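Local coordinates for protein haloacid dehalogenase-like hydrolase (Klebsiella pneumoniae subsp. pneumoniae, PDB 3PGV) that probably acts as a metal-dependent phosphatase of the haloacid dehalogenase superfamily, Cof family, with a calcium ion held at the metal site in this crystal, at residues A[26-31]-A[59-64]; A[208-213]-A[234-239]. All blocks are in the same frame, centred on the assembly; numbering follows the deposited sequence.

How the contacts relate
Contacts 1 and 2 lie side by side in the active-site region of the HAD-type core, with centres about 10 Å apart. They come in series along the chain: contact 1 is complete before contact 2 begins. Contact 1 joins the C-terminal ends of strands 23-27 and 56-60, neighbours in the eight-strand sheet. Contact 2 joins the start of helix 210-220 to the loop that follows strand 228-232, which flanks 23-27 on its other side, and to the first turn of helix 238-243. Lys-210 ties the two together, through a salt bridge from NZ to Asp-27 OD1 and a probable hydrogen bond to Ala-60 O. One calcium-bound water belongs to both. Residues distant in sequence thus share one pocket that holds the calcium and the buffer sulfonate.

Contact 1 (A[26-31]-A[59-64]); sequences SDLDGT and FATGRH. With CA (calcium ion), chain E.
Asp-29 and Arg-63 form a salt bridge just beyond the ends of two parallel strands of the HAD core. The DLDGT sequence of 27-31 is the family's first motif, where the first aspartate is usually the nucleophile and the second the general acid/base. Arg-63 grips the carboxylate of Asp-29 side-on with two nitrogens. Arg-63 NH2 lies 2.6 Å from Asp-29 OD1, and Arg-63 NE lies 2.9 Å from Asp-29 OD2. Each oxygen uses its syn lone pair, and the two flat groups are 22° apart. Both bonds are bent, and the oxygens are tilted from the guanidinium plane. The arginine chain runs extended from CG to NE, which carries the guanidinium across to the carboxylate.

The calcium ion takes Asp-27 OD2, the backbone O of Asp-29 and a water; Asp-233 also binds it. Asp-27 swings its CG away from its own backbone N (chi1 172°), which brings OD2 to the metal.

A second water donates to Asp-29 OD2 and Asp-27 OD1, accepts from Asp-29 N, and bonds Thr-61 OG1. Together with the two-nitrogen grip it limits rotation of the Asp-29 carboxylate.

Further out, Arg-63 NH1 is bonded to the backbone O of Asp-67. Thr-61 OG1 accepts from Arg-63 N, forming an ST turn. Leu-28 CD1 packs on Thr-61 CB at 4.0 Å, while Leu-28 CD2 meets Phe-59 CD1. Thr-31 OG1 donates to Asp-27 OD2 at 2.8 Å, on its anti side, 32° out of the carboxylate plane. Between the strands, Ala-60 N donates to Ser-26 O at 3.0 Å.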
loop_
_atom_site.group_PDB
_atom_site.type_symbol
_atom_site.label_atom_id
_atom_site.label_comp_id
_atom_site.label_asym_id
_atom_site.label_seq_id
_atom_site.Cartn_x
_atom_site.Cartn_y
_atom_site.Cartn_z
ATOM N N SER A 26 -6.943 7.201 -0.706
ATOM C CA SER A 26 -7.201 6.193 -1.701
ATOM C C SER A 26 -6.000 5.354 -1.999
ATOM O O SER A 26 -4.908 5.882 -2.235
ATOM C CB SER A 26 -7.736 6.825 -2.986
ATOM O OG SER A 26 -8.163 5.833 -3.913
ATOM N N ASP A 27 -6.210 4.034 -2.067
ATOM C CA ASP A 27 -5.240 3.107 -2.609
ATOM C C ASP A 27 -5.092 3.430 -4.127
ATOM O O ASP A 27 -5.951 4.118 -4.696
ATOM C CB ASP A 27 -5.729 1.651 -2.399
ATOM C CG ASP A 27 -4.895 0.587 -3.099
ATOM O OD1 ASP A 27 -3.649 0.736 -3.144
ATOM O OD2 ASP A 27 -5.487 -0.408 -3.581
ATOM N N LEU A 28 -4.008 2.979 -4.759
ATOM C CA LEU A 28 -3.790 3.291 -6.167
ATOM C C LEU A 28 -4.146 2.137 -7.092
ATOM O O LEU A 28 -5.182 2.192 -7.768
ATOM C CB LEU A 28 -2.361 3.806 -6.403
ATOM C CG LEU A 28 -2.046 5.161 -5.732
ATOM C CD1 LEU A 28 -0.550 5.420 -5.682
ATOM C CD2 LEU A 28 -2.785 6.306 -6.428
ATOM N N ASP A 29 -3.328 1.065 -7.090
ATOM C CA ASP A 29 -3.566 -0.089 -7.947
ATOM C C ASP A 29 -4.855 -0.791 -7.581
ATOM O O ASP A 29 -5.051 -1.152 -6.424
ATOM C CB ASP A 29 -2.383 -1.065 -7.891
ATOM C CG ASP A 29 -1.081 -0.429 -8.299
ATOM O OD1 ASP A 29 -0.890 -0.199 -9.508
ATOM O OD2 ASP A 29 -0.282 -0.093 -7.403
ATOM N N GLY A 30 -5.739 -0.958 -8.576
ATOM C CA GLY A 30 -7.024 -1.631 -8.393
ATOM C C GLY A 30 -8.080 -0.759 -7.739
ATOM O O GLY A 30 -9.209 -1.207 -7.543
ATOM N N THR A 31 -7.721 0.500 -7.389
ATOM C CA THR A 31 -8.630 1.419 -6.711
ATOM C C THR A 31 -8.822 2.725 -7.525
ATOM O O THR A 31 -9.766 2.825 -8.302
ATOM C CB THR A 31 -8.156 1.650 -5.273
ATOM O OG1 THR A 31 -8.020 0.384 -4.616
ATOM C CG2 THR A 31 -9.088 2.540 -4.494
ATOM N N PHE A 59 -2.659 9.505 -0.773
ATOM C CA PHE A 59 -2.573 8.290 -1.577
ATOM C C PHE A 59 -1.729 7.238 -0.877
ATOM O O PHE A 59 -0.682 7.565 -0.305
ATOM C CB PHE A 59 -2.075 8.602 -2.992
ATOM C CG PHE A 59 -2.955 9.619 -3.687
ATOM C CD1 PHE A 59 -4.245 9.285 -4.094
ATOM C CD2 PHE A 59 -2.543 10.940 -3.824
ATOM C CE1 PHE A 59 -5.098 10.252 -4.633
ATOM C CE2 PHE A 59 -3.388 11.900 -4.398
ATOM C CZ PHE A 59 -4.652 11.552 -4.802
ATOM N N ALA A 60 -2.273 6.013 -0.758
ATOM C CA ALA A 60 -1.646 4.950 0.027
ATOM C C ALA A 60 -1.408 3.715 -0.803
ATOM O O ALA A 60 -2.352 3.107 -1.298
ATOM C CB ALA A 60 -2.506 4.617 1.234
ATOM N N THR A 61 -0.154 3.315 -0.933
ATOM C CA THR A 61 0.185 2.172 -1.764
ATOM C C THR A 61 1.178 1.242 -1.087
ATOM O O THR A 61 1.892 1.652 -0.158
ATOM C CB THR A 61 0.695 2.654 -3.137
ATOM O OG1 THR A 61 1.021 1.515 -3.953
ATOM C CG2 THR A 61 1.901 3.591 -3.019
ATOM N N GLY A 62 1.244 0.009 -1.583
ATOM C CA GLY A 62 2.258 -0.948 -1.194
ATOM C C GLY A 62 3.544 -0.731 -1.969
ATOM O O GLY A 62 4.617 -1.167 -1.542
ATOM N N ARG A 63 3.458 0.023 -3.080
ATOM C CA ARG A 63 4.615 0.329 -3.916
ATOM C C ARG A 63 5.692 1.076 -3.158
ATOM O O ARG A 63 5.393 1.785 -2.199
ATOM C CB ARG A 63 4.201 1.161 -5.127
ATOM C CG ARG A 63 3.346 0.440 -6.161
ATOM C CD ARG A 63 3.294 1.297 -7.397
ATOM N NE ARG A 63 2.299 0.860 -8.364
ATOM C CZ ARG A 63 2.193 1.377 -9.586
ATOM N NH1 ARG A 63 3.039 2.318 -9.991
ATOM N NH2 ARG A 63 1.252 0.941 -10.419
ATOM N N HIS A 64 6.949 0.982 -3.638
ATOM C CA HIS A 64 8.047 1.796 -3.118
ATOM C C HIS A 64 7.842 3.221 -3.652
ATOM O O HIS A 64 7.256 3.391 -4.728
ATOM C CB HIS A 64 9.387 1.247 -3.626
ATOM C CG HIS A 64 10.587 1.842 -2.961
ATOM N ND1 HIS A 64 11.032 3.108 -3.281
ATOM C CD2 HIS A 64 11.453 1.283 -2.082
ATOM C CE1 HIS A 64 12.116 3.303 -2.548
ATOM N NE2 HIS A 64 12.414 2.225 -1.820
HETATM CA CA CA E . -4.746 -2.317 -4.360
HETATM O O HOH W 1 -1.215 0.913 -5.191
HETATM O O HOH W 2 -4.104 -2.639 -1.844
#

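Contact 2 (A[208-213]-A[234-239]); sequences VSKGHA and GMNDAE. With EPE (4-(2-hydroxyethyl)-1-piperazine ethanesulfonic acid), chain F.
Lys-210, the most deeply covered residue here, runs past Asn-236 to Asp-237. It sits where HAD enzymes usually carry their motif III lysine. The GDGMND sequence of 232-237 corresponds to motif IV, the acidic motif that helps bind the metal in this family. The lysine chain is extended beyond CG, and Lys-210 CD lies 3.4 Å from the backbone O of Asn-236. Lys-210 NZ makes a salt bridge at 2.7 Å to Asp-237 OD1, met on the syn side, 24° out of the carboxylate plane. Asp-237 OD2 is held on its anti side by Gly-234 N and also accepts from Asp-233 N. A water joins Lys-210 N to Asn-236 O.

Asn-236 ND2 lies 2.9 Å from EPE O3S, in the buffer sulfonate, and also bonds Asn-85 OD1. Lys-210 NZ reaches EPE O2S at 3.2 Å.

Glu-239 bends at chi2 (84°) and folds alongside Ser-209. Glu-239 CB lies 3.5 Å from Ser-209 OG, which is hydrogen-bonded to His-212 ND1. Gly-211 CA comes within 4.0 Å of Glu-239 C, so the two helix starts pack closely.

Two carboxylates and the sulfonate thus surround Lys-210 NZ. A lysine and an amide N-H on one sulfonate are consistent with a pocket that takes the phosphate of a substrate.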
loop_
_atom_site.group_PDB
_atom_site.type_symbol
_atom_site.label_atom_id
_atom_site.label_comp_id
_atom_site.label_asym_id
_atom_site.label_seq_id
_atom_site.Cartn_x
_atom_site.Cartn_y
_atom_site.Cartn_z
ATOM N N VAL A 208 2.448 -0.833 11.711
ATOM C CA VAL A 208 2.601 -0.196 10.411
ATOM C C VAL A 208 1.550 -0.753 9.442
ATOM O O VAL A 208 1.461 -1.964 9.266
ATOM C CB VAL A 208 4.034 -0.381 9.859
ATOM C CG1 VAL A 208 4.134 0.082 8.401
ATOM C CG2 VAL A 208 5.056 0.327 10.732
ATOM N N SER A 209 0.719 0.129 8.880
ATOM C CA SER A 209 -0.280 -0.210 7.862
ATOM C C SER A 209 -0.699 1.069 7.176
ATOM O O SER A 209 -0.358 2.156 7.658
ATOM C CB SER A 209 -1.503 -0.892 8.488
ATOM O OG SER A 209 -2.345 0.038 9.144
ATOM N N LYS A 210 -1.464 0.966 6.069
ATOM C CA LYS A 210 -1.969 2.160 5.393
ATOM C C LYS A 210 -2.885 2.971 6.329
ATOM O O LYS A 210 -2.861 4.209 6.295
ATOM C CB LYS A 210 -2.716 1.795 4.110
ATOM C CG LYS A 210 -1.853 1.142 3.050
ATOM C CD LYS A 210 -2.651 0.941 1.789
ATOM C CE LYS A 210 -1.914 0.170 0.739
ATOM N NZ LYS A 210 -2.706 0.069 -0.500
ATOM N N GLY A 211 -3.629 2.259 7.196
ATOM C CA GLY A 211 -4.536 2.860 8.166
ATOM C C GLY A 211 -3.835 3.636 9.253
ATOM O O GLY A 211 -4.261 4.737 9.597
ATOM N N HIS A 212 -2.761 3.062 9.823
ATOM C CA HIS A 212 -1.991 3.741 10.868
ATOM C C HIS A 212 -1.243 4.929 10.288
ATOM O O HIS A 212 -1.148 5.970 10.944
ATOM C CB HIS A 212 -1.019 2.776 11.559
ATOM C CG HIS A 212 -1.704 1.681 12.316
ATOM N ND1 HIS A 212 -2.088 0.499 11.694
ATOM C CD2 HIS A 212 -2.081 1.631 13.616
ATOM C CE1 HIS A 212 -2.676 -0.224 12.631
ATOM N NE2 HIS A 212 -2.695 0.413 13.804
ATOM N N ALA A 213 -0.761 4.807 9.019
ATOM C CA ALA A 213 -0.098 5.917 8.346
ATOM C C ALA A 213 -1.106 7.024 7.994
ATOM O O ALA A 213 -0.796 8.211 8.163
ATOM C CB ALA A 213 0.603 5.431 7.103
ATOM N N GLY A 234 -7.592 -4.394 -1.475
ATOM C CA GLY A 234 -6.753 -5.480 -0.978
ATOM C C GLY A 234 -6.704 -5.602 0.534
ATOM O O GLY A 234 -7.159 -4.707 1.261
HETATM N N MSE A 235 -6.120 -6.707 1.022
HETATM C CA MSE A 235 -5.970 -6.956 2.453
HETATM C C MSE A 235 -5.089 -5.895 3.110
HETATM O O MSE A 235 -5.314 -5.548 4.268
HETATM C CB MSE A 235 -5.413 -8.368 2.706
HETATM C CG MSE A 235 -6.436 -9.480 2.445
HETATM SE SE MSE A 235 -8.024 -9.287 3.567
HETATM C CE MSE A 235 -7.173 -9.526 5.359
ATOM N N ASN A 236 -4.122 -5.319 2.342
ATOM C CA ASN A 236 -3.263 -4.236 2.849
ATOM C C ASN A 236 -4.026 -2.887 2.962
ATOM O O ASN A 236 -3.460 -1.895 3.445
ATOM C CB ASN A 236 -1.993 -4.099 2.009
ATOM C CG ASN A 236 -2.237 -3.923 0.514
ATOM O OD1 ASN A 236 -3.222 -4.404 -0.050
ATOM N ND2 ASN A 236 -1.303 -3.303 -0.158
ATOM N N ASP A 237 -5.352 -2.893 2.631
ATOM C CA ASP A 237 -6.233 -1.716 2.802
ATOM C C ASP A 237 -7.223 -1.913 3.971
ATOM O O ASP A 237 -7.938 -0.981 4.323
ATOM C CB ASP A 237 -7.015 -1.432 1.502
ATOM C CG ASP A 237 -6.131 -1.154 0.310
ATOM O OD1 ASP A 237 -5.225 -0.317 0.432
ATOM O OD2 ASP A 237 -6.388 -1.737 -0.771
ATOM N N ALA A 238 -7.300 -3.149 4.520
ATOM C CA ALA A 238 -8.279 -3.520 5.548
ATOM C C ALA A 238 -8.275 -2.569 6.765
ATOM O O ALA A 238 -9.338 -2.050 7.132
ATOM C CB ALA A 238 -8.059 -4.961 5.987
ATOM N N GLU A 239 -7.077 -2.284 7.346
ATOM C CA GLU A 239 -6.978 -1.361 8.497
ATOM C C GLU A 239 -7.413 0.055 8.100
ATOM O O GLU A 239 -8.206 0.673 8.804
ATOM C CB GLU A 239 -5.545 -1.338 9.101
ATOM C CG GLU A 239 -5.024 -2.698 9.558
ATOM C CD GLU A 239 -4.406 -3.566 8.468
ATOM O OE1 GLU A 239 -4.336 -3.110 7.301
ATOM O OE2 GLU A 239 -3.965 -4.692 8.788
HETATM N N1 EPE F . 1.284 -3.741 -6.762
HETATM C C2 EPE F . 1.160 -5.167 -7.230
HETATM C C3 EPE F . 2.157 -5.481 -8.376
HETATM N N4 EPE F . 1.815 -4.634 -9.552
HETATM C C5 EPE F . 2.087 -3.216 -9.146
HETATM C C6 EPE F . 1.182 -2.815 -7.942
HETATM C C7 EPE F . 2.758 -4.992 -10.658
HETATM C C9 EPE F . 0.062 -3.516 -5.953
HETATM C C10 EPE F . 0.333 -2.564 -4.786
HETATM S S EPE F . -1.214 -2.322 -3.842
HETATM O O1S EPE F . -2.331 -2.303 -4.716
HETATM O O2S EPE F . -1.075 -1.366 -2.819
HETATM O O3S EPE F . -1.393 -3.599 -3.087
HETATM O O HOH W 3 -1.232 -1.796 5.060
HETATM O O HOH W 2 -4.104 -2.639 -1.844
#